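Local coordinates for protein putative oxidoreductase (Yersinia pestis, PDB 3KUX) that is a putative oxidoreductase that probably binds a nicotinamide cofactor in its Rossmann fold and uses it for hydride transfer, at residues A[109-114]-A[322-327]; A[134-139]-A[248-253]; A[183-188]-A[331-336]; A[214-219]-A[225-230]. All coordinates share one frame; numbering follows the deposited sequence.

Contact 1. Residues A[109-114]-A[322-327]; sequences ALKEHA and PATEAI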
loop_
_atom_site.group_PDB
_atom_site.type_symbol
_atom_site.label_atom_id
_atom_site.label_comp_id
_atom_site.label_asym_id
_atom_site.label_seq_id
_atom_site.Cartn_x
_atom_site.Cartn_y
_atom_site.Cartn_z
ATOM N N ALA A 109 -10.524 1.627 17.318
ATOM C CA ALA A 109 -10.230 2.461 18.473
ATOM C C ALA A 109 -9.447 3.696 18.040
ATOM O O ALA A 109 -9.790 4.821 18.409
ATOM C CB ALA A 109 -9.455 1.669 19.514
ATOM N N LEU A 110 -8.399 3.478 17.249
ATOM C CA LEU A 110 -7.604 4.577 16.708
ATOM C C LEU A 110 -8.445 5.487 15.817
ATOM O O LEU A 110 -8.336 6.708 15.886
ATOM C CB LEU A 110 -6.415 4.032 15.919
ATOM C CG LEU A 110 -5.400 3.200 16.698
ATOM C CD1 LEU A 110 -4.341 2.650 15.753
ATOM C CD2 LEU A 110 -4.769 4.027 17.809
ATOM N N LYS A 111 -9.278 4.877 14.981
ATOM C CA LYS A 111 -10.188 5.605 14.105
ATOM C C LYS A 111 -11.075 6.563 14.900
ATOM O O LYS A 111 -11.367 7.672 14.446
ATOM C CB LYS A 111 -11.042 4.615 13.305
ATOM C CG LYS A 111 -12.323 5.189 12.709
ATOM C CD LYS A 111 -12.028 6.194 11.605
ATOM C CE LYS A 111 -13.310 6.780 11.017
ATOM N NZ LYS A 111 -13.985 7.735 11.944
ATOM N N GLU A 112 -11.495 6.130 16.087
ATOM C CA GLU A 112 -12.353 6.938 16.947
ATOM C C GLU A 112 -11.547 7.952 17.753
ATOM O O GLU A 112 -11.842 9.148 17.749
ATOM C CB GLU A 112 -13.136 6.046 17.907
ATOM C CG GLU A 112 -14.107 5.091 17.241
ATOM C CD GLU A 112 -14.776 4.166 18.241
ATOM O OE1 GLU A 112 -14.734 4.472 19.453
ATOM O OE2 GLU A 112 -15.339 3.133 17.820
ATOM N N HIS A 113 -10.536 7.462 18.458
ATOM C CA HIS A 113 -9.682 8.316 19.268
ATOM C C HIS A 113 -9.128 9.463 18.424
ATOM O O HIS A 113 -9.069 10.608 18.874
ATOM C CB HIS A 113 -8.561 7.478 19.891
ATOM C CG HIS A 113 -7.539 8.279 20.637
ATOM N ND1 HIS A 113 -6.332 7.747 21.041
ATOM C CD2 HIS A 113 -7.532 9.572 21.037
ATOM C CE1 HIS A 113 -5.632 8.673 21.670
ATOM N NE2 HIS A 113 -6.336 9.791 21.679
ATOM N N ALA A 114 -8.745 9.151 17.189
ATOM C CA ALA A 114 -8.191 10.146 16.276
ATOM C C ALA A 114 -9.268 11.083 15.744
ATOM O O ALA A 114 -8.984 12.214 15.352
ATOM C CB ALA A 114 -7.473 9.466 15.127
ATOM N N PRO A 322 -7.973 7.242 4.184
ATOM C CA PRO A 322 -8.641 7.249 5.473
ATOM C C PRO A 322 -8.508 5.903 6.177
ATOM O O PRO A 322 -8.486 4.855 5.523
ATOM C CB PRO A 322 -10.108 7.494 5.105
ATOM C CG PRO A 322 -10.072 8.114 3.749
ATOM C CD PRO A 322 -8.908 7.483 3.072
ATOM N N ALA A 323 -8.422 5.943 7.504
ATOM C CA ALA A 323 -8.418 4.734 8.314
ATOM C C ALA A 323 -9.600 3.866 7.913
ATOM O O ALA A 323 -9.464 2.657 7.746
ATOM C CB ALA A 323 -8.492 5.091 9.789
ATOM N N THR A 324 -10.759 4.500 7.758
ATOM C CA THR A 324 -11.967 3.830 7.287
ATOM C C THR A 324 -11.684 2.782 6.217
ATOM O O THR A 324 -12.148 1.643 6.308
ATOM C CB THR A 324 -12.970 4.850 6.716
ATOM O OG1 THR A 324 -13.823 5.315 7.766
ATOM C CG2 THR A 324 -13.826 4.220 5.616
ATOM N N GLU A 325 -10.923 3.180 5.202
ATOM C CA GLU A 325 -10.664 2.324 4.052
ATOM C C GLU A 325 -9.654 1.236 4.375
ATOM O O GLU A 325 -9.713 0.134 3.821
ATOM C CB GLU A 325 -10.202 3.163 2.856
ATOM C CG GLU A 325 -11.327 3.969 2.212
ATOM C CD GLU A 325 -10.837 4.927 1.142
ATOM O OE1 GLU A 325 -9.628 5.244 1.128
ATOM O OE2 GLU A 325 -11.662 5.369 0.316
ATOM N N ALA A 326 -8.725 1.546 5.273
ATOM C CA ALA A 326 -7.734 0.569 5.692
ATOM C C ALA A 326 -8.434 -0.535 6.466
ATOM O O ALA A 326 -8.159 -1.717 6.273
ATOM C CB ALA A 326 -6.662 1.226 6.545
ATOM N N ILE A 327 -9.359 -0.132 7.330
ATOM C CA ILE A 327 -10.115 -1.070 8.149
ATOM C C ILE A 327 -10.930 -2.048 7.297
ATOM O O ILE A 327 -10.995 -3.241 7.602
ATOM C CB ILE A 327 -11.029 -0.326 9.139
ATOM C CG1 ILE A 327 -10.177 0.477 10.132
ATOM C CG2 ILE A 327 -11.957 -1.305 9.853
ATOM C CD1 ILE A 327 -10.971 1.451 10.982
#
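The seam between the Rossmann fold and the C-terminal alpha/beta domain is where Lys111 lies along the first turn of the helix carrying Ala323, Thr324 and Ile327. Lys111 does all the touching from its side, using three carbons of its chain. Its CB meets the tip of Ile327, 3.9 Å from CD1. Further out, CD passes the methyl CB of Ala323 at 4.1 Å. CE then comes to 3.6 Å from OG1 of Thr324, the two side chains running alongside each other. With CG swung opposite the backbone N (chi1 161°) and a bend at chi2, the aliphatic chain runs along the seam, past Ala323 and beside Thr324. Helix 104-116 belongs to the Rossmann-fold half and helix 323-342 to the C-terminal half; their local axes run nearly antiparallel, at 171°, and pass 10.4 Å apart, with Pro322 at the N-cap of the second. The Lys111 ammonium is engaged on its own helix, in a salt bridge to Asp115, so Lys111 offers the other helix its carbons. Ile327 also packs on Ala107 and Asn108, one turn back along helix 104-116. Behind the seam, Leu110 and Ala114 sit on Leu121, and Ala326 reaches Val123 of the same edge strand.

Contact 2. Residues A[134-139]-A[248-253]; sequences LTLKTL and GSYIKF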
loop_
_atom_site.group_PDB
_atom_site.type_symbol
_atom_site.label_atom_id
_atom_site.label_comp_id
_atom_site.label_asym_id
_atom_site.label_seq_id
_atom_site.Cartn_x
_atom_site.Cartn_y
_atom_site.Cartn_z
ATOM N N LEU A 134 -2.239 3.416 -11.615
ATOM C CA LEU A 134 -2.635 4.722 -12.121
ATOM C C LEU A 134 -3.109 4.587 -13.567
ATOM O O LEU A 134 -4.210 5.028 -13.921
ATOM C CB LEU A 134 -1.477 5.720 -12.022
ATOM C CG LEU A 134 -1.092 6.133 -10.598
ATOM C CD1 LEU A 134 0.231 6.893 -10.569
ATOM C CD2 LEU A 134 -2.203 6.942 -9.949
ATOM N N THR A 135 -2.278 3.960 -14.393
ATOM C CA THR A 135 -2.585 3.791 -15.806
ATOM C C THR A 135 -3.951 3.157 -15.981
ATOM O O THR A 135 -4.764 3.609 -16.794
ATOM C CB THR A 135 -1.548 2.905 -16.493
ATOM O OG1 THR A 135 -0.249 3.487 -16.331
ATOM C CG2 THR A 135 -1.867 2.775 -17.969
ATOM N N LEU A 136 -4.196 2.110 -15.200
ATOM C CA LEU A 136 -5.448 1.373 -15.255
ATOM C C LEU A 136 -6.661 2.231 -14.887
ATOM O O LEU A 136 -7.648 2.258 -15.627
ATOM C CB LEU A 136 -5.369 0.150 -14.354
ATOM C CG LEU A 136 -6.624 -0.712 -14.318
ATOM C CD1 LEU A 136 -6.989 -1.172 -15.720
ATOM C CD2 LEU A 136 -6.403 -1.888 -13.389
ATOM N N LYS A 137 -6.589 2.927 -13.751
ATOM C CA LYS A 137 -7.663 3.842 -13.342
ATOM C C LYS A 137 -8.084 4.739 -14.499
ATOM O O LYS A 137 -9.272 4.946 -14.741
ATOM C CB LYS A 137 -7.230 4.713 -12.160
ATOM C CG LYS A 137 -7.290 4.023 -10.806
ATOM C CD LYS A 137 -6.868 4.966 -9.680
ATOM C CE LYS A 137 -7.783 6.174 -9.604
ATOM N NZ LYS A 137 -7.428 7.075 -8.475
ATOM N N THR A 138 -7.093 5.264 -15.211
ATOM C CA THR A 138 -7.337 6.161 -16.330
ATOM C C THR A 138 -7.985 5.441 -17.509
ATOM O O THR A 138 -8.850 5.998 -18.188
ATOM C CB THR A 138 -6.031 6.831 -16.791
ATOM O OG1 THR A 138 -5.373 7.415 -15.659
ATOM C CG2 THR A 138 -6.315 7.911 -17.811
ATOM N N LEU A 139 -7.570 4.202 -17.754
ATOM C CA LEU A 139 -8.139 3.419 -18.849
ATOM C C LEU A 139 -9.623 3.113 -18.631
ATOM O O LEU A 139 -10.423 3.158 -19.567
ATOM C CB LEU A 139 -7.358 2.119 -19.046
ATOM C CG LEU A 139 -7.917 1.153 -20.091
ATOM C CD1 LEU A 139 -7.784 1.737 -21.486
ATOM C CD2 LEU A 139 -7.233 -0.207 -20.002
ATOM N N GLY A 248 -13.011 -4.851 -25.060
ATOM C CA GLY A 248 -11.574 -5.029 -25.173
ATOM C C GLY A 248 -10.901 -5.540 -23.921
ATOM O O GLY A 248 -11.560 -5.904 -22.945
ATOM N N SER A 249 -9.576 -5.560 -23.950
ATOM C CA SER A 249 -8.803 -6.096 -22.849
ATOM C C SER A 249 -7.523 -5.301 -22.650
ATOM O O SER A 249 -7.070 -4.586 -23.551
ATOM C CB SER A 249 -8.466 -7.569 -23.106
ATOM O OG SER A 249 -9.638 -8.334 -23.361
ATOM N N TYR A 250 -6.948 -5.432 -21.460
ATOM C CA TYR A 250 -5.672 -4.809 -21.130
ATOM C C TYR A 250 -4.806 -5.822 -20.381
ATOM O O TYR A 250 -5.207 -6.331 -19.337
ATOM C CB TYR A 250 -5.914 -3.571 -20.272
ATOM C CG TYR A 250 -4.673 -2.838 -19.807
ATOM C CD1 TYR A 250 -3.859 -2.160 -20.708
ATOM C CD2 TYR A 250 -4.336 -2.788 -18.457
ATOM C CE1 TYR A 250 -2.730 -1.468 -20.278
ATOM C CE2 TYR A 250 -3.213 -2.104 -18.022
ATOM C CZ TYR A 250 -2.414 -1.447 -18.937
ATOM O OH TYR A 250 -1.298 -0.767 -18.511
ATOM N N ILE A 251 -3.639 -6.141 -20.932
ATOM C CA ILE A 251 -2.680 -6.985 -20.233
ATOM C C ILE A 251 -1.400 -6.192 -19.976
ATOM O O ILE A 251 -0.819 -5.624 -20.907
ATOM C CB ILE A 251 -2.328 -8.277 -21.027
ATOM C CG1 ILE A 251 -3.541 -9.200 -21.155
ATOM C CG2 ILE A 251 -1.216 -9.043 -20.340
ATOM C CD1 ILE A 251 -4.384 -8.938 -22.373
ATOM N N LYS A 252 -0.961 -6.149 -18.719
ATOM C CA LYS A 252 0.299 -5.486 -18.392
ATOM C C LYS A 252 1.278 -6.376 -17.630
ATOM O O LYS A 252 0.884 -7.099 -16.709
ATOM C CB LYS A 252 0.074 -4.190 -17.601
ATOM C CG LYS A 252 1.378 -3.643 -17.018
ATOM C CD LYS A 252 1.441 -2.127 -17.036
ATOM C CE LYS A 252 2.882 -1.637 -17.182
ATOM N NZ LYS A 252 3.811 -2.298 -16.217
ATOM N N PHE A 253 2.555 -6.286 -18.007
ATOM C CA PHE A 253 3.636 -7.018 -17.342
ATOM C C PHE A 253 4.572 -6.116 -16.531
ATOM O O PHE A 253 4.616 -4.905 -16.728
ATOM C CB PHE A 253 4.452 -7.790 -18.365
ATOM C CG PHE A 253 3.831 -9.079 -18.783
ATOM C CD1 PHE A 253 4.281 -10.284 -18.252
ATOM C CD2 PHE A 253 2.798 -9.099 -19.710
ATOM C CE1 PHE A 253 3.710 -11.497 -18.640
ATOM C CE2 PHE A 253 2.223 -10.300 -20.104
ATOM C CZ PHE A 253 2.680 -11.504 -19.567
#
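OG1 of Thr135 is held by two backbone groups: it hydrogen-bonds to the carbonyl of Ser131, one helical turn back, and has a weak bond with the amide of Leu298. With OG1 beside its own backbone N (chi1 -58°), the other branch, CG2, is left for Tyr250 and lies 3.6 Å from the phenol OH. The two side chains cross at about a right angle. Tyr250 is the one residue of strand 248-252 that makes the contact, and it lies among three residues of helix 131-142. Leu139 brings CD2 to the root of the ring, 3.6 Å from Tyr250 CB and 3.7 Å from CG. Leu136 comes in beside it, with CD1 4.1 Å from Tyr250 CD2. All three helix side chains approach the ring obliquely. Here the helix packs on the large mixed sheet of the C-terminal domain; the local axes of 134-139 and 248-252 are almost antiparallel (174°) and come within 11.1 Å. Leu136 also touches Tyr241 and Val243 on the adjoining strand, and Leu295 of strand 290-295 touches both Tyr250 and Thr135. No hydrogen bond joins helix to strand, and every touching residue is buried. Between these segments the contact is therefore van der Waals packing of methyl groups on the tyrosine side chain, from CB to the OH, while the hydroxyl of Thr135, on the branch turned away, bonds to main-chain atoms.

Contact 3. Residues A[183-188]-A[331-336]; sequences HLLDQA and ELIELG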
loop_
_atom_site.group_PDB
_atom_site.type_symbol
_atom_site.label_atom_id
_atom_site.label_comp_id
_atom_site.label_asym_id
_atom_site.label_seq_id
_atom_site.Cartn_x
_atom_site.Cartn_y
_atom_site.Cartn_z
ATOM N N HIS A 183 -2.259 -4.908 -0.279
ATOM C CA HIS A 183 -2.015 -4.099 -1.469
ATOM C C HIS A 183 -3.047 -4.393 -2.546
ATOM O O HIS A 183 -3.680 -3.483 -3.074
ATOM C CB HIS A 183 -0.607 -4.344 -2.014
ATOM C CG HIS A 183 0.479 -3.789 -1.146
ATOM N ND1 HIS A 183 0.527 -2.463 -0.772
ATOM C CD2 HIS A 183 1.561 -4.379 -0.584
ATOM C CE1 HIS A 183 1.590 -2.261 -0.013
ATOM N NE2 HIS A 183 2.234 -3.407 0.116
ATOM N N LEU A 184 -3.219 -5.674 -2.853
ATOM C CA LEU A 184 -4.107 -6.104 -3.923
ATOM C C LEU A 184 -5.571 -5.845 -3.591
ATOM O O LEU A 184 -6.304 -5.283 -4.402
ATOM C CB LEU A 184 -3.881 -7.582 -4.225
ATOM C CG LEU A 184 -2.656 -7.921 -5.079
ATOM C CD1 LEU A 184 -1.570 -6.868 -4.967
ATOM C CD2 LEU A 184 -2.119 -9.297 -4.717
ATOM N N LEU A 185 -5.993 -6.252 -2.398
ATOM C CA LEU A 185 -7.361 -6.023 -1.954
ATOM C C LEU A 185 -7.739 -4.550 -2.044
ATOM O O LEU A 185 -8.824 -4.203 -2.517
ATOM C CB LEU A 185 -7.553 -6.519 -0.522
ATOM C CG LEU A 185 -7.750 -8.025 -0.320
ATOM C CD1 LEU A 185 -7.666 -8.393 1.159
ATOM C CD2 LEU A 185 -9.073 -8.472 -0.912
ATOM N N ASP A 186 -6.843 -3.680 -1.592
ATOM C CA ASP A 186 -7.136 -2.261 -1.577
ATOM C C ASP A 186 -7.388 -1.730 -2.984
ATOM O O ASP A 186 -8.308 -0.935 -3.198
ATOM C CB ASP A 186 -6.013 -1.476 -0.914
ATOM C CG ASP A 186 -6.316 0.007 -0.845
ATOM O OD1 ASP A 186 -7.371 0.368 -0.278
ATOM O OD2 ASP A 186 -5.508 0.810 -1.365
ATOM N N GLN A 187 -6.573 -2.169 -3.941
ATOM C CA GLN A 187 -6.766 -1.772 -5.338
ATOM C C GLN A 187 -8.116 -2.248 -5.879
ATOM O O GLN A 187 -8.830 -1.496 -6.542
ATOM C CB GLN A 187 -5.635 -2.305 -6.214
ATOM C CG GLN A 187 -4.293 -1.640 -5.972
ATOM C CD GLN A 187 -3.226 -2.111 -6.945
ATOM O OE1 GLN A 187 -2.168 -1.490 -7.067
ATOM N NE2 GLN A 187 -3.499 -3.214 -7.642
ATOM N N ALA A 188 -8.459 -3.500 -5.590
ATOM C CA ALA A 188 -9.730 -4.068 -6.025
ATOM C C ALA A 188 -10.905 -3.250 -5.492
ATOM O O ALA A 188 -11.855 -2.956 -6.220
ATOM C CB ALA A 188 -9.843 -5.504 -5.578
ATOM N N GLU A 331 -10.555 -6.042 7.188
ATOM C CA GLU A 331 -11.685 -6.949 7.367
ATOM C C GLU A 331 -11.641 -8.083 6.356
ATOM O O GLU A 331 -11.908 -9.240 6.687
ATOM C CB GLU A 331 -13.005 -6.201 7.221
ATOM C CG GLU A 331 -13.356 -5.307 8.393
ATOM C CD GLU A 331 -14.612 -4.494 8.140
ATOM O OE1 GLU A 331 -15.465 -4.951 7.350
ATOM O OE2 GLU A 331 -14.743 -3.400 8.729
ATOM N N LEU A 332 -11.313 -7.742 5.115
ATOM C CA LEU A 332 -11.219 -8.734 4.057
ATOM C C LEU A 332 -10.024 -9.656 4.259
ATOM O O LEU A 332 -10.060 -10.828 3.865
ATOM C CB LEU A 332 -11.128 -8.057 2.693
ATOM C CG LEU A 332 -12.374 -7.285 2.271
ATOM C CD1 LEU A 332 -12.278 -6.931 0.805
ATOM C CD2 LEU A 332 -13.618 -8.112 2.540
ATOM N N ILE A 333 -8.961 -9.132 4.863
ATOM C CA ILE A 333 -7.807 -9.962 5.170
ATOM C C ILE A 333 -8.239 -11.066 6.121
ATOM O O ILE A 333 -7.931 -12.230 5.909
ATOM C CB ILE A 333 -6.645 -9.147 5.769
ATOM C CG1 ILE A 333 -6.048 -8.228 4.709
ATOM C CG2 ILE A 333 -5.549 -10.068 6.273
ATOM C CD1 ILE A 333 -5.207 -8.961 3.676
ATOM N N GLU A 334 -8.979 -10.702 7.161
ATOM C CA GLU A 334 -9.474 -11.698 8.101
ATOM C C GLU A 334 -10.469 -12.634 7.425
ATOM O O GLU A 334 -10.439 -13.850 7.642
ATOM C CB GLU A 334 -10.114 -11.036 9.321
ATOM C CG GLU A 334 -9.116 -10.430 10.299
ATOM C CD GLU A 334 -9.696 -10.265 11.699
ATOM O OE1 GLU A 334 -10.879 -10.624 11.909
ATOM O OE2 GLU A 334 -8.967 -9.777 12.592
ATOM N N LEU A 335 -11.352 -12.066 6.607
ATOM C CA LEU A 335 -12.367 -12.861 5.929
ATOM C C LEU A 335 -11.708 -13.885 5.008
ATOM O O LEU A 335 -12.240 -14.976 4.799
ATOM C CB LEU A 335 -13.338 -11.970 5.150
ATOM C CG LEU A 335 -14.678 -12.610 4.755
ATOM C CD1 LEU A 335 -15.387 -13.201 5.971
ATOM C CD2 LEU A 335 -15.589 -11.615 4.039
ATOM N N GLY A 336 -10.546 -13.532 4.466
ATOM C CA GLY A 336 -9.783 -14.451 3.629
ATOM C C GLY A 336 -9.356 -15.666 4.429
ATOM O O GLY A 336 -9.502 -16.805 3.972
#
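Leu185 gives up more surface than any other residue in this contact, and its two methyls divide the work. CD1 points at the gap between Leu332 and Ile333, 3.8 Å from Leu332 CB and 3.6 Å from Ile333 CD1. CD2 turns instead to the outer part of Leu332, at 3.9 Å from its CD1. Leu332 thus meets the fork of Leu185 with both its CB and one of its own methyls. Ile333 starts off at an angle to the partner helix, but bends back at chi2 (-74°), which carries CD1 to Leu185; its CG1 stands 3.9 Å from Leu185 CD1. In both pairs the side chains cross at a slant, meeting through their branched ends. These are two helices of the C-terminal alpha/beta domain: helix 176-192 lies against the large sheet, and helix 323-342 packs beside it. The nearest CA atoms are those of Leu185 and Leu332, 7.6 Å apart. From the sheet side, Leu219 and Leu228 close on Leu185, and Trp177 of its own helix packs against it too. Trp177 also ties the helices by a polar bond, from its NE1 to the carbonyl O of Ile333. Leu189, one turn on from Leu185, extends the apolar cover of Leu332, and Tyr178 and Pro182 do the same for Ile333.

Contact 4. Residues A[214-219]-A[225-230]; sequences YFHAVL and RVVLHS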
loop_
_atom_site.group_PDB
_atom_site.type_symbol
_atom_site.label_atom_id
_atom_site.label_comp_id
_atom_site.label_asym_id
_atom_site.label_seq_id
_atom_site.Cartn_x
_atom_site.Cartn_y
_atom_site.Cartn_z
ATOM N N TYR A 214 1.608 -18.889 -0.873
ATOM C CA TYR A 214 0.736 -18.936 -2.040
ATOM C C TYR A 214 -0.666 -18.497 -1.643
ATOM O O TYR A 214 -1.160 -18.875 -0.580
ATOM C CB TYR A 214 0.686 -20.362 -2.597
ATOM C CG TYR A 214 -0.400 -20.614 -3.638
ATOM C CD1 TYR A 214 -0.122 -20.532 -4.997
ATOM C CD2 TYR A 214 -1.692 -20.951 -3.257
ATOM C CE1 TYR A 214 -1.104 -20.768 -5.945
ATOM C CE2 TYR A 214 -2.679 -21.189 -4.195
ATOM C CZ TYR A 214 -2.382 -21.096 -5.537
ATOM O OH TYR A 214 -3.369 -21.333 -6.478
ATOM N N PHE A 215 -1.309 -17.698 -2.487
ATOM C CA PHE A 215 -2.721 -17.381 -2.273
ATOM C C PHE A 215 -3.440 -17.029 -3.562
ATOM O O PHE A 215 -2.883 -16.367 -4.437
ATOM C CB PHE A 215 -2.911 -16.284 -1.214
ATOM C CG PHE A 215 -2.677 -14.887 -1.714
ATOM C CD1 PHE A 215 -3.562 -14.292 -2.593
ATOM C CD2 PHE A 215 -1.588 -14.153 -1.270
ATOM C CE1 PHE A 215 -3.352 -12.992 -3.045
ATOM C CE2 PHE A 215 -1.371 -12.854 -1.717
ATOM C CZ PHE A 215 -2.256 -12.274 -2.604
ATOM N N HIS A 216 -4.683 -17.485 -3.662
ATOM C CA HIS A 216 -5.508 -17.267 -4.843
ATOM C C HIS A 216 -6.894 -16.833 -4.379
ATOM O O HIS A 216 -7.659 -17.641 -3.853
ATOM C CB HIS A 216 -5.581 -18.563 -5.652
ATOM C CG HIS A 216 -6.215 -18.410 -6.998
ATOM N ND1 HIS A 216 -7.489 -18.856 -7.274
ATOM C CD2 HIS A 216 -5.743 -17.882 -8.153
ATOM C CE1 HIS A 216 -7.779 -18.600 -8.538
ATOM N NE2 HIS A 216 -6.736 -18.008 -9.094
ATOM N N ALA A 217 -7.206 -15.550 -4.544
ATOM C CA ALA A 217 -8.467 -14.999 -4.040
ATOM C C ALA A 217 -9.416 -14.643 -5.160
ATOM O O ALA A 217 -9.014 -14.052 -6.159
ATOM C CB ALA A 217 -8.208 -13.777 -3.183
ATOM N N VAL A 218 -10.684 -14.994 -4.984
ATOM C CA VAL A 218 -11.720 -14.627 -5.934
ATOM C C VAL A 218 -12.763 -13.746 -5.256
ATOM O O VAL A 218 -13.413 -14.167 -4.297
ATOM C CB VAL A 218 -12.419 -15.872 -6.504
ATOM C CG1 VAL A 218 -13.574 -15.469 -7.405
ATOM C CG2 VAL A 218 -11.425 -16.747 -7.250
ATOM N N LEU A 219 -12.908 -12.518 -5.750
ATOM C CA LEU A 219 -13.938 -11.597 -5.269
ATOM C C LEU A 219 -15.062 -11.547 -6.286
ATOM O O LEU A 219 -14.827 -11.289 -7.468
ATOM C CB LEU A 219 -13.368 -10.197 -5.057
ATOM C CG LEU A 219 -12.370 -10.012 -3.912
ATOM C CD1 LEU A 219 -11.126 -10.870 -4.131
ATOM C CD2 LEU A 219 -11.990 -8.550 -3.756
ATOM N N ARG A 225 -15.965 -10.625 -12.053
ATOM C CA ARG A 225 -15.062 -11.414 -11.210
ATOM C C ARG A 225 -13.708 -10.724 -11.061
ATOM O O ARG A 225 -13.170 -10.168 -12.022
ATOM C CB ARG A 225 -14.852 -12.820 -11.772
ATOM C CG ARG A 225 -16.110 -13.653 -11.897
ATOM C CD ARG A 225 -16.811 -13.875 -10.573
ATOM N NE ARG A 225 -18.254 -13.713 -10.752
ATOM C CZ ARG A 225 -19.103 -14.709 -10.985
ATOM N NH1 ARG A 225 -18.669 -15.956 -11.045
ATOM N NH2 ARG A 225 -20.391 -14.455 -11.151
ATOM N N VAL A 226 -13.163 -10.770 -9.850
ATOM C CA VAL A 226 -11.831 -10.244 -9.578
ATOM C C VAL A 226 -10.938 -11.342 -9.004
ATOM O O VAL A 226 -11.283 -11.963 -8.002
ATOM C CB VAL A 226 -11.891 -9.080 -8.576
ATOM C CG1 VAL A 226 -10.508 -8.774 -8.026
ATOM C CG2 VAL A 226 -12.505 -7.846 -9.226
ATOM N N VAL A 227 -9.795 -11.591 -9.634
ATOM C CA VAL A 227 -8.891 -12.621 -9.140
ATOM C C VAL A 227 -7.568 -12.030 -8.675
ATOM O O VAL A 227 -6.833 -11.432 -9.462
ATOM C CB VAL A 227 -8.630 -13.716 -10.195
ATOM C CG1 VAL A 227 -7.554 -14.690 -9.706
ATOM C CG2 VAL A 227 -9.913 -14.462 -10.501
ATOM N N LEU A 228 -7.272 -12.194 -7.389
ATOM C CA LEU A 228 -6.014 -11.722 -6.826
ATOM C C LEU A 228 -5.151 -12.934 -6.522
ATOM O O LEU A 228 -5.624 -13.889 -5.914
ATOM C CB LEU A 228 -6.257 -10.919 -5.547
ATOM C CG LEU A 228 -7.412 -9.918 -5.547
ATOM C CD1 LEU A 228 -7.492 -9.194 -4.203
ATOM C CD2 LEU A 228 -7.286 -8.925 -6.693
ATOM N N HIS A 229 -3.887 -12.896 -6.927
ATOM C CA HIS A 229 -3.053 -14.084 -6.864
ATOM C C HIS A 229 -1.588 -13.760 -6.573
ATOM O O HIS A 229 -1.036 -12.798 -7.103
ATOM C CB HIS A 229 -3.169 -14.857 -8.188
ATOM C CG HIS A 229 -2.445 -16.169 -8.192
ATOM N ND1 HIS A 229 -3.089 -17.372 -8.385
ATOM C CD2 HIS A 229 -1.135 -16.466 -8.023
ATOM C CE1 HIS A 229 -2.206 -18.355 -8.335
ATOM N NE2 HIS A 229 -1.014 -17.832 -8.115
ATOM N N SER A 230 -0.951 -14.573 -5.737
ATOM C CA SER A 230 0.488 -14.442 -5.531
ATOM C C SER A 230 1.149 -15.795 -5.264
ATOM O O SER A 230 0.480 -16.759 -4.880
ATOM C CB SER A 230 0.789 -13.463 -4.399
ATOM O OG SER A 230 2.142 -13.057 -4.447
#
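Leu219, Leu228, Ala217 and Val226 make the apolar centre on one face of an antiparallel beta hairpin, strands 214-221 and 224-231 of the C-terminal domain's mixed sheet. Leu219 and Leu228 cross at about a right angle, their CD1 methyls 4.0 Å apart. Beside them Ala217 CB packs on Leu228 CB, and Leu219 CB lies 4.0 Å from Val226 CB. Helix 176-192 covers this face, with Leu185 on Leu228 and Phe192 on Val226. At the far end Phe215 keeps its ring between backbone N and carbonyl carbon (chi1 80°), which folds it across the strands and sets one face over Ser230 CB, a CH-pi contact 4.0 Å from the ring centroid. Ser230 OG bonds to the carbonyl of Phe155 on the next strand. Between the strands, Phe215, Ala217 and Leu219 each exchange a pair of N-H...O bonds with Ser230, Leu228 and Val226 respectively. The other face bears Val218 against Val227 and then an aromatic cluster of Tyr214, His216 and His229, the last also stacked on His154. Tyr214 and His229 have planes 88° apart and meet obliquely, Tyr214 CE1 lying 3.6 Å from His229 CE1.

In the fold
Helix 323-342 connects contacts 1 and 3: its first turn faces the Rossmann fold and its middle faces helix 176-192, the two contact centres lying 16 Å apart. Contacts 3 and 4 are layers of one core, centres 10 Å apart, touching where Leu184 CD2 comes 3.7 Å from Phe215 CZ and Leu185 CD2 3.7 Å from Leu228 CD1. Contacts 2 and 4 reach the same mixed sheet at separate places, centres 18 Å apart. Of the four, only contact 1 joins the two family domains, 31 Å from contact 2 between centres. Near contact 3, Asp186 forms a salt bridge with Arg128, which also pairs with Glu325, so Arg128 links helix 176-192 to the start of helix 323-342.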